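Local structure of endoglucanase (Clostridium thermocellum, 2C4X) at residues A[14-17]-A[18-21]; A[77-80]-A[81-85]; A[186-189]-A[190-194]; A[206-210]-A[211-215]. The protein binds beta-glucan chains, including xyloglucan, through the CBM44 module of this C-terminal PKD-CBM44 fragment, part of a larger cellulosomal enzyme that probably hydrolyses cellulose. The protein carries 1 engineered substitution. One frame throughout, in Å; residues are numbered along the deposited sequence.

Interaction 1 of 4, residues A[14-17]-A[18-21]; sequences FTFS and PEDP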
loop_
_atom_site.group_PDB
_atom_site.type_symbol
_atom_site.label_atom_id
_atom_site.label_comp_id
_atom_site.label_asym_id
_atom_site.label_seq_id
_atom_site.Cartn_x
_atom_site.Cartn_y
_atom_site.Cartn_z
ATOM N N PHE A 14 8.313 -23.649 6.097
ATOM C CA PHE A 14 9.257 -22.616 6.481
ATOM C C PHE A 14 8.564 -21.351 6.925
ATOM O O PHE A 14 7.396 -21.129 6.602
ATOM C CB PHE A 14 10.270 -22.329 5.354
ATOM C CG PHE A 14 9.680 -21.639 4.149
ATOM C CD1 PHE A 14 9.191 -22.381 3.073
ATOM C CD2 PHE A 14 9.639 -20.248 4.080
ATOM C CE1 PHE A 14 8.656 -21.740 1.945
ATOM C CE2 PHE A 14 9.100 -19.600 2.967
ATOM C CZ PHE A 14 8.610 -20.344 1.900
ATOM N N THR A 15 9.301 -20.546 7.694
ATOM C CA THR A 15 8.932 -19.174 8.009
ATOM C C THR A 15 10.087 -18.268 7.548
ATOM O O THR A 15 11.160 -18.758 7.175
ATOM C CB THR A 15 8.681 -18.969 9.524
ATOM O OG1 THR A 15 9.879 -19.266 10.250
ATOM C CG2 THR A 15 7.552 -19.868 10.030
ATOM N N PHE A 16 9.868 -16.954 7.553
ATOM C CA PHE A 16 10.941 -16.023 7.213
ATOM C C PHE A 16 10.872 -14.771 8.074
ATOM O O PHE A 16 9.829 -14.448 8.638
ATOM C CB PHE A 16 10.965 -15.672 5.709
ATOM C CG PHE A 16 9.670 -15.104 5.191
ATOM C CD1 PHE A 16 9.348 -13.754 5.386
ATOM C CD2 PHE A 16 8.773 -15.915 4.507
ATOM C CE1 PHE A 16 8.151 -13.230 4.916
ATOM C CE2 PHE A 16 7.556 -15.399 4.037
ATOM C CZ PHE A 16 7.251 -14.049 4.242
ATOM N N SER A 17 12.008 -14.088 8.168
ATOM C CA SER A 17 12.149 -12.864 8.939
ATOM C C SER A 17 13.157 -11.954 8.219
ATOM O O SER A 17 14.185 -12.451 7.749
ATOM C CB SER A 17 12.661 -13.211 10.336
ATOM O OG SER A 17 12.517 -12.095 11.188
ATOM N N PRO A 18 12.860 -10.637 8.094
ATOM C CA PRO A 18 11.639 -9.969 8.567
ATOM C C PRO A 18 10.428 -10.288 7.687
ATOM O O PRO A 18 10.584 -10.728 6.544
ATOM C CB PRO A 18 11.996 -8.479 8.473
ATOM C CG PRO A 18 12.945 -8.411 7.334
ATOM C CD PRO A 18 13.775 -9.681 7.441
ATOM N N GLU A 19 9.233 -10.074 8.231
ATOM C CA GLU A 19 7.981 -10.294 7.496
ATOM C C GLU A 19 7.818 -9.352 6.304
ATOM O O GLU A 19 7.244 -9.730 5.276
ATOM C CB GLU A 19 6.791 -10.128 8.439
ATOM C CG GLU A 19 6.515 -11.362 9.264
ATOM C CD GLU A 19 6.089 -12.544 8.423
ATOM O OE1 GLU A 19 5.276 -12.353 7.491
ATOM O OE2 GLU A 19 6.566 -13.666 8.698
ATOM N N ASP A 20 8.347 -8.140 6.459
ATOM C CA ASP A 20 8.173 -7.043 5.508
ATOM C C ASP A 20 9.520 -6.467 5.049
ATOM O O ASP A 20 9.842 -5.313 5.359
ATOM C CB ASP A 20 7.351 -5.934 6.175
ATOM C CG ASP A 20 8.019 -5.387 7.448
ATOM O OD1 ASP A 20 8.805 -6.123 8.102
ATOM O OD2 ASP A 20 7.760 -4.215 7.787
ATOM N N PRO A 21 10.313 -7.257 4.299
ATOM C CA PRO A 21 11.658 -6.790 3.933
ATOM C C PRO A 21 11.659 -5.655 2.901
ATOM O O PRO A 21 10.685 -5.473 2.170
ATOM C CB PRO A 21 12.295 -8.045 3.320
ATOM C CG PRO A 21 11.126 -8.799 2.762
ATOM C CD PRO A 21 10.027 -8.596 3.743
HETATM O O HOH W 1 6.868 -16.101 7.962
#
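Phe16 turns the rim of its ring to the backbone that follows it, the close part of the contact. CD1 of Phe16 lies 3.5 Å from Pro18 O and CE1 of Phe16 3.6 Å from Glu19 O, both oxygens near the ring plane, where the slightly positive ring hydrogens suit a carbonyl. A chi1 of 56° sets the ring between N and the carbonyl carbon. The cis peptide bond before Pro18, a form proline adopts readily, kinks the chain where strand 15-17, an outermost strand of a three-stranded antiparallel sheet in the PKD domain, gives way to the loop before strand 27-30. The ring also packs on Val27 and Ile91, which suits a large apolar residue.

The other side is loose and wet. CB of Ser17 leads away from the following residues, its OG, anti to the backbone N, staying beside the Pro18 end, as suits a small polar residue at the surface. Glu19 has a bent chain that carries its carboxylate back over one face of the Phe16 ring, the two planes 23° apart. A water on that same side bridges the Phe16 backbone and the Glu19 carboxylate: it accepts from Phe16 N at 3.1 Å and donates to Glu19 OE2 at 2.6 Å. The charged group is thus tied to the middle of the strand through solvent, probably a softer link than a direct bond.

Interaction 2 of 4, residues A[77-80]-A[81-85]; sequences VTDN and QGASS. With CA (calcium ion), chain B.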
loop_
_atom_site.group_PDB
_atom_site.type_symbol
_atom_site.label_atom_id
_atom_site.label_comp_id
_atom_site.label_asym_id
_atom_site.label_seq_id
_atom_site.Cartn_x
_atom_site.Cartn_y
_atom_site.Cartn_z
ATOM N N VAL A 77 11.785 -30.185 0.244
ATOM C CA VAL A 77 12.556 -30.929 1.217
ATOM C C VAL A 77 12.619 -32.382 0.754
ATOM O O VAL A 77 11.591 -32.976 0.412
ATOM C CB VAL A 77 11.877 -30.804 2.614
ATOM C CG1 VAL A 77 12.392 -31.830 3.577
ATOM C CG2 VAL A 77 12.074 -29.408 3.180
ATOM N N THR A 78 13.824 -32.954 0.738
ATOM C CA THR A 78 14.016 -34.310 0.257
ATOM C C THR A 78 14.660 -35.140 1.351
ATOM O O THR A 78 15.628 -34.705 1.973
ATOM C CB THR A 78 14.880 -34.326 -1.034
ATOM O OG1 THR A 78 14.306 -33.418 -1.983
ATOM C CG2 THR A 78 14.979 -35.724 -1.654
ATOM N N ASP A 79 14.100 -36.324 1.591
ATOM C CA ASP A 79 14.617 -37.221 2.626
ATOM C C ASP A 79 15.752 -38.135 2.124
ATOM O O ASP A 79 16.140 -38.076 0.942
ATOM C CB ASP A 79 13.478 -38.004 3.309
ATOM C CG ASP A 79 12.855 -39.066 2.419
ATOM O OD1 ASP A 79 13.468 -39.479 1.423
ATOM O OD2 ASP A 79 11.741 -39.526 2.737
ATOM N N ASN A 80 16.281 -38.956 3.033
ATOM C CA ASN A 80 17.386 -39.888 2.753
ATOM C C ASN A 80 17.084 -40.969 1.699
ATOM O O ASN A 80 17.998 -41.611 1.178
ATOM C CB ASN A 80 17.873 -40.546 4.057
ATOM C CG ASN A 80 16.773 -41.341 4.769
ATOM O OD1 ASN A 80 15.773 -40.784 5.212
ATOM N ND2 ASN A 80 16.968 -42.651 4.885
ATOM N N GLN A 81 15.805 -41.157 1.388
ATOM C CA GLN A 81 15.375 -42.126 0.395
ATOM C C GLN A 81 14.863 -41.493 -0.910
ATOM O O GLN A 81 14.341 -42.193 -1.776
ATOM C CB GLN A 81 14.328 -43.045 1.010
ATOM C CG GLN A 81 14.938 -44.114 1.916
ATOM C CD GLN A 81 13.897 -44.890 2.683
ATOM O OE1 GLN A 81 13.636 -46.046 2.374
ATOM N NE2 GLN A 81 13.291 -44.260 3.690
ATOM N N GLY A 82 15.012 -40.176 -1.040
ATOM C CA GLY A 82 14.637 -39.463 -2.262
ATOM C C GLY A 82 13.187 -39.018 -2.410
ATOM O O GLY A 82 12.807 -38.515 -3.471
ATOM N N ALA A 83 12.372 -39.196 -1.369
ATOM C CA ALA A 83 11.007 -38.667 -1.373
ATOM C C ALA A 83 11.002 -37.199 -0.948
ATOM O O ALA A 83 11.822 -36.770 -0.130
ATOM C CB ALA A 83 10.078 -39.497 -0.461
ATOM N N SER A 84 10.076 -36.432 -1.509
ATOM C CA SER A 84 10.051 -35.004 -1.246
ATOM C C SER A 84 8.650 -34.432 -1.042
ATOM O O SER A 84 7.655 -35.032 -1.458
ATOM C CB SER A 84 10.799 -34.248 -2.346
ATOM O OG SER A 84 10.197 -34.481 -3.596
ATOM N N SER A 85 8.607 -33.277 -0.374
ATOM C CA SER A 85 7.407 -32.471 -0.195
ATOM C C SER A 85 7.765 -31.033 -0.484
ATOM O O SER A 85 8.920 -30.634 -0.341
ATOM C CB SER A 85 6.926 -32.543 1.259
ATOM O OG SER A 85 6.776 -33.896 1.630
HETATM CA CA CA B . 11.064 -40.578 4.831
HETATM O O HOH W 2 13.204 -41.700 4.726
#
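Asp79 reaches over the turn with its carboxylate, and backbone bonds zip up the strands behind it. In the ladder, Val77 and Ser85 form an antiparallel hydrogen-bonded pair, with Val77 N 3.0 Å from Ser85 O and the return bond from Ser85 N to Val77 O. Thr78 and Ser84 follow as a non-hydrogen-bonded pair, their side chains on the same face of the sheet, Thr78 OG1 3.6 Å from Ser84 CB. Asp79 N then gives a straight bond to Ala83 O (168° at the hydrogen).

These strands, 69-79 and 84-93, make a beta hairpin of the PKD domain, closed by a type I turn from Asp79 to Gly82 in which Gly82 N donates to Asp79 O. Gly82 has a positive phi, 86°, at which a CB would press against the preceding carbonyl oxygen.

Among side-chain bonds, Asp79 OD1 takes two backbone donors from opposite faces of its carboxylate: Gln81 N at 2.9 Å and Ala83 N at 3.0 Å. A chi1 of 71° folds the group back over the turn to meet them.

Metal bonding uses the other oxygen. Asp79 OD2 lies 2.4 Å from the calcium ion, which Asn7, Gln8, Asp36 and Asp38 also bind. A coordinated water, 2.4 Å from the calcium, is held by two second-shell amides, donating to Asn80 OD1 and accepting from Gln81 NE2. Asn80 OD1 additionally accepts from Thr40 N.

Interaction 3 of 4, residues A[186-189]-A[190-194]; sequences MPHT and PDWSE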
loop_
_atom_site.group_PDB
_atom_site.type_symbol
_atom_site.label_atom_id
_atom_site.label_comp_id
_atom_site.label_asym_id
_atom_site.label_seq_id
_atom_site.Cartn_x
_atom_site.Cartn_y
_atom_site.Cartn_z
HETATM N N MSE A 186 -14.896 10.845 -8.163
HETATM C CA MSE A 186 -16.148 11.375 -8.635
HETATM C C MSE A 186 -16.145 11.485 -10.163
HETATM O O MSE A 186 -15.761 12.523 -10.707
HETATM C CB MSE A 186 -16.400 12.739 -7.973
HETATM C CG MSE A 186 -17.716 13.387 -8.344
HETATM SE SE MSE A 186 -18.134 14.975 -7.259
HETATM C CE MSE A 186 -16.463 15.910 -7.492
ATOM N N PRO A 187 -16.529 10.394 -10.861
ATOM C CA PRO A 187 -16.802 10.493 -12.297
ATOM C C PRO A 187 -18.028 11.362 -12.561
ATOM O O PRO A 187 -18.970 11.385 -11.757
ATOM C CB PRO A 187 -17.085 9.046 -12.718
ATOM C CG PRO A 187 -16.606 8.199 -11.589
ATOM C CD PRO A 187 -16.711 9.019 -10.362
ATOM N N HIS A 188 -18.000 12.087 -13.671
ATOM C CA HIS A 188 -19.093 12.966 -14.054
ATOM C C HIS A 188 -19.070 13.091 -15.569
ATOM O O HIS A 188 -18.015 12.898 -16.188
ATOM C CB HIS A 188 -18.936 14.352 -13.393
ATOM C CG HIS A 188 -17.622 15.023 -13.692
ATOM N ND1 HIS A 188 -17.461 15.908 -14.735
ATOM C CD2 HIS A 188 -16.409 14.922 -13.097
ATOM C CE1 HIS A 188 -16.205 16.321 -14.773
ATOM N NE2 HIS A 188 -15.544 15.733 -13.793
ATOM N N THR A 189 -20.227 13.382 -16.166
ATOM C CA THR A 189 -20.279 13.773 -17.560
ATOM C C THR A 189 -19.516 15.105 -17.715
ATOM O O THR A 189 -19.453 15.903 -16.768
ATOM C CB THR A 189 -21.739 13.953 -18.058
ATOM O OG1 THR A 189 -22.431 14.856 -17.182
ATOM C CG2 THR A 189 -22.482 12.614 -18.112
ATOM N N PRO A 190 -18.927 15.349 -18.903
ATOM C CA PRO A 190 -18.207 16.608 -19.138
ATOM C C PRO A 190 -18.959 17.871 -18.709
ATOM O O PRO A 190 -18.333 18.789 -18.202
ATOM C CB PRO A 190 -17.983 16.603 -20.652
ATOM C CG PRO A 190 -17.877 15.149 -20.987
ATOM C CD PRO A 190 -18.859 14.457 -20.078
ATOM N N ASP A 191 -20.282 17.903 -18.890
ATOM C CA ASP A 191 -21.072 19.070 -18.506
ATOM C C ASP A 191 -21.633 19.054 -17.064
ATOM O O ASP A 191 -22.406 19.942 -16.691
ATOM C CB ASP A 191 -22.171 19.354 -19.547
ATOM C CG ASP A 191 -23.349 18.385 -19.462
ATOM O OD1 ASP A 191 -23.277 17.363 -18.739
ATOM O OD2 ASP A 191 -24.364 18.657 -20.136
ATOM N N TRP A 192 -21.218 18.065 -16.265
ATOM C CA TRP A 192 -21.678 17.864 -14.869
ATOM C C TRP A 192 -23.185 17.592 -14.665
ATOM O O TRP A 192 -23.693 17.680 -13.549
ATOM C CB TRP A 192 -21.207 19.000 -13.943
ATOM C CG TRP A 192 -19.706 19.086 -13.778
ATOM C CD1 TRP A 192 -18.826 19.711 -14.612
ATOM C CD2 TRP A 192 -18.922 18.565 -12.689
ATOM N NE1 TRP A 192 -17.540 19.592 -14.131
ATOM C CE2 TRP A 192 -17.571 18.898 -12.950
ATOM C CE3 TRP A 192 -19.229 17.845 -11.524
ATOM C CZ2 TRP A 192 -16.527 18.532 -12.093
ATOM C CZ3 TRP A 192 -18.185 17.475 -10.670
ATOM C CH2 TRP A 192 -16.848 17.824 -10.962
ATOM N N SER A 193 -23.891 17.236 -15.730
ATOM C CA SER A 193 -25.306 16.885 -15.638
ATOM C C SER A 193 -25.544 15.583 -14.839
ATOM O O SER A 193 -26.614 15.381 -14.262
ATOM C CB SER A 193 -25.890 16.749 -17.040
ATOM O OG SER A 193 -25.192 15.735 -17.742
ATOM N N GLU A 194 -24.540 14.706 -14.818
ATOM C CA GLU A 194 -24.601 13.474 -14.040
ATOM C C GLU A 194 -23.305 13.299 -13.293
ATOM O O GLU A 194 -22.227 13.400 -13.878
ATOM C CB GLU A 194 -24.836 12.255 -14.937
ATOM C CG GLU A 194 -26.156 12.297 -15.685
ATOM C CD GLU A 194 -26.282 11.196 -16.697
ATOM O OE1 GLU A 194 -26.293 10.006 -16.300
ATOM O OE2 GLU A 194 -26.381 11.522 -17.895
#
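His188 and Trp192 lie face to face, the imidazole stacked on the six-membered ring of the indole with centroids 3.6 Å apart and planes 11° from parallel. His188 ND1 sits over the centre of the tryptophan ring system, and His188 NE2 comes within 3.4 Å of Trp192 CZ2. At the indole edge, CE of Met186, present as the selenomethionine derivative, lies 3.9 Å from Trp192 CZ3.

Next come the groups that fix the two rings. ND1 of His188 donates to Thr189 O at 2.8 Å, which helps set the rotation of the imidazole. The same oxygen accepts from Trp192 N, also at 2.8 Å, on the opposite face of its carbonyl plane; this second bond closes a type I turn from Thr189 to Trp192, with Pro190, whose phi is already restricted, at its second position. The turn lies in the loop between strands 178-187 and 198-203 of the CBM44 beta-sandwich. Trp192 itself has a positive phi of 62°, and this left-handed backbone conformation at the last position of the turn helps bring the indole back over the histidine.

Outermost is a polar knot. Asp191 OD1 accepts from Ser193 OG at 2.7 Å on its syn lone pair, from Ser193 N in an Asx turn, and from Thr189 OG1 at 3.1 Å, nearly along the C-O axis. Thr189 N pairs with Glu194 O at 3.0 Å, bringing the chain after the turn back alongside the residues that follow strand 178-187. Since His188 ND1 donates, it carries a proton; a protonated NE2 as well would probably strengthen the imidazole's attraction to the electron-rich indole.

Interaction 4 of 4, residues A[206-210]-A[211-215]; sequences MVKTD and DWNEI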
loop_
_atom_site.group_PDB
_atom_site.type_symbol
_atom_site.label_atom_id
_atom_site.label_comp_id
_atom_site.label_asym_id
_atom_site.label_seq_id
_atom_site.Cartn_x
_atom_site.Cartn_y
_atom_site.Cartn_z
HETATM N N MSE A 206 -12.606 6.971 14.306
HETATM C CA MSE A 206 -12.248 5.659 13.755
HETATM C C MSE A 206 -10.913 5.711 13.019
HETATM O O MSE A 206 -10.598 4.833 12.207
HETATM C CB MSE A 206 -13.323 5.191 12.771
HETATM C CG MSE A 206 -14.662 5.873 12.940
HETATM SE SE MSE A 206 -16.099 5.070 11.893
HETATM C CE MSE A 206 -15.233 4.917 10.137
ATOM N N VAL A 207 -10.134 6.746 13.309
ATOM C CA VAL A 207 -8.913 7.045 12.577
ATOM C C VAL A 207 -7.707 7.003 13.526
ATOM O O VAL A 207 -7.834 7.340 14.705
ATOM C CB VAL A 207 -9.060 8.425 11.854
ATOM C CG1 VAL A 207 -7.765 9.217 11.844
ATOM C CG2 VAL A 207 -9.622 8.238 10.437
ATOM N N LYS A 208 -6.555 6.566 13.011
ATOM C CA LYS A 208 -5.295 6.631 13.757
ATOM C C LYS A 208 -4.736 8.047 13.705
ATOM O O LYS A 208 -4.197 8.475 12.682
ATOM C CB LYS A 208 -4.258 5.650 13.198
ATOM C CG LYS A 208 -4.610 4.178 13.360
ATOM C CD LYS A 208 -3.394 3.291 13.121
ATOM C CE LYS A 208 -2.951 3.311 11.660
ATOM N NZ LYS A 208 -1.535 2.853 11.512
ATOM N N THR A 209 -4.875 8.774 14.808
ATOM C CA THR A 209 -4.416 10.159 14.874
ATOM C C THR A 209 -2.907 10.238 15.098
ATOM O O THR A 209 -2.316 9.351 15.725
ATOM C CB THR A 209 -5.182 10.975 15.937
ATOM O OG1 THR A 209 -5.257 10.232 17.158
ATOM C CG2 THR A 209 -6.597 11.280 15.458
ATOM N N ASP A 210 -2.300 11.302 14.571
ATOM C CA ASP A 210 -0.845 11.500 14.567
ATOM C C ASP A 210 -0.085 10.308 13.981
ATOM O O ASP A 210 0.982 9.933 14.466
ATOM C CB ASP A 210 -0.325 11.858 15.967
ATOM C CG ASP A 210 -0.908 13.151 16.490
ATOM O OD1 ASP A 210 -1.016 14.121 15.707
ATOM O OD2 ASP A 210 -1.255 13.191 17.687
ATOM N N ASP A 211 -0.647 9.732 12.921
ATOM C CA ASP A 211 -0.093 8.547 12.282
ATOM C C ASP A 211 -0.576 8.443 10.839
ATOM O O ASP A 211 -1.549 9.101 10.443
ATOM C CB ASP A 211 -0.505 7.287 13.060
ATOM C CG ASP A 211 0.518 6.165 12.957
ATOM O OD1 ASP A 211 1.523 6.315 12.226
ATOM O OD2 ASP A 211 0.313 5.125 13.620
ATOM N N TRP A 212 0.111 7.615 10.059
ATOM C CA TRP A 212 -0.287 7.337 8.687
ATOM C C TRP A 212 -1.452 6.362 8.652
ATOM O O TRP A 212 -1.429 5.315 9.316
ATOM C CB TRP A 212 0.895 6.791 7.878
ATOM C CG TRP A 212 1.915 7.840 7.534
ATOM C CD1 TRP A 212 3.143 8.025 8.118
ATOM C CD2 TRP A 212 1.795 8.851 6.527
ATOM N NE1 TRP A 212 3.790 9.090 7.533
ATOM C CE2 TRP A 212 2.987 9.614 6.554
ATOM C CE3 TRP A 212 0.795 9.191 5.604
ATOM C CZ2 TRP A 212 3.205 10.692 5.692
ATOM C CZ3 TRP A 212 1.016 10.263 4.747
ATOM C CH2 TRP A 212 2.211 11.001 4.800
ATOM N N ASN A 213 -2.476 6.727 7.880
ATOM C CA ASN A 213 -3.641 5.886 7.667
ATOM C C ASN A 213 -3.697 5.440 6.217
ATOM O O ASN A 213 -3.711 6.269 5.300
ATOM C CB ASN A 213 -4.932 6.635 8.010
ATOM C CG ASN A 213 -5.066 6.918 9.488
ATOM O OD1 ASN A 213 -5.809 6.239 10.190
ATOM N ND2 ASN A 213 -4.340 7.915 9.973
ATOM N N GLU A 214 -3.726 4.128 6.023
ATOM C CA GLU A 214 -3.836 3.557 4.700
ATOM C C GLU A 214 -5.308 3.249 4.421
ATOM O O GLU A 214 -5.913 2.407 5.087
ATOM C CB GLU A 214 -2.951 2.312 4.590
ATOM C CG GLU A 214 -2.792 1.785 3.180
ATOM C CD GLU A 214 -1.615 0.841 3.042
ATOM O OE1 GLU A 214 -1.860 -0.364 2.813
ATOM O OE2 GLU A 214 -0.455 1.301 3.165
ATOM N N ILE A 215 -5.881 3.967 3.458
ATOM C CA ILE A 215 -7.303 3.852 3.121
ATOM C C ILE A 215 -7.444 3.515 1.636
ATOM O O ILE A 215 -6.875 4.194 0.781
ATOM C CB ILE A 215 -8.082 5.163 3.453
ATOM C CG1 ILE A 215 -7.874 5.570 4.914
ATOM C CG2 ILE A 215 -9.577 5.002 3.162
ATOM C CD1 ILE A 215 -8.238 7.023 5.221
#
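Asn213 presents the flat end of its side chain to the backbone of Lys208 and is bound at both corners. OD1 of Asn213 accepts from Lys208 N at 2.9 Å, in the carbonyl plane and on a lone pair, while ND2 of Asn213 gives a nearly straight bond, 171°, to Lys208 O at 2.8 Å. The amide thus copies the donor and acceptor of a peptide group, which is why asparagine suits this place. A chi1 of -68° puts CG opposite the carbonyl carbon and swings the amide out from the strand toward the preceding loop.

Lys208 runs past Asn213 in the opposite direction. Its chain bends at its third torsion, which carries NZ to Trp212 O for a weak bond of 3.3 Å and into a long salt bridge with Asp211 OD2 at 3.6 Å. Asp211 OD1, for its part, accepts from Trp212 N. Asp210 takes a positive phi of 53°, a conformation that aspartate tolerates fairly well, and its OD2 is held by Ser174 OG.

Strand 211-218 is one of the two outermost strands of its five-stranded sheet: it pairs with strand 165-172, Asn213 pairing through its backbone with Ile170, whose O also takes a weak bond from Asn213 ND2, while Trp212 packs edge-to-face on Trp171 and Phe132.

Interactions 1 and 2 lie in the PKD domain and interactions 3 and 4 in the CBM44 beta-sandwich. The first two have centres about 25 Å apart, the last two about 31 Å. The widest separation is between interactions 2 and 3, about 63 Å between centres, on opposite sides of the chain's centre. Interactions 1 and 4 approach across the two domains, nearest atoms about 11 Å apart, without touching. Only interaction 2 supplies a calcium ligand directly. Interaction 4 lies near the other calcium ion: the side chain of Trp212 is about 8 Å from it and about 4 Å from its ligand Asp248. Interactions 1 and 3 are away from both metal sites.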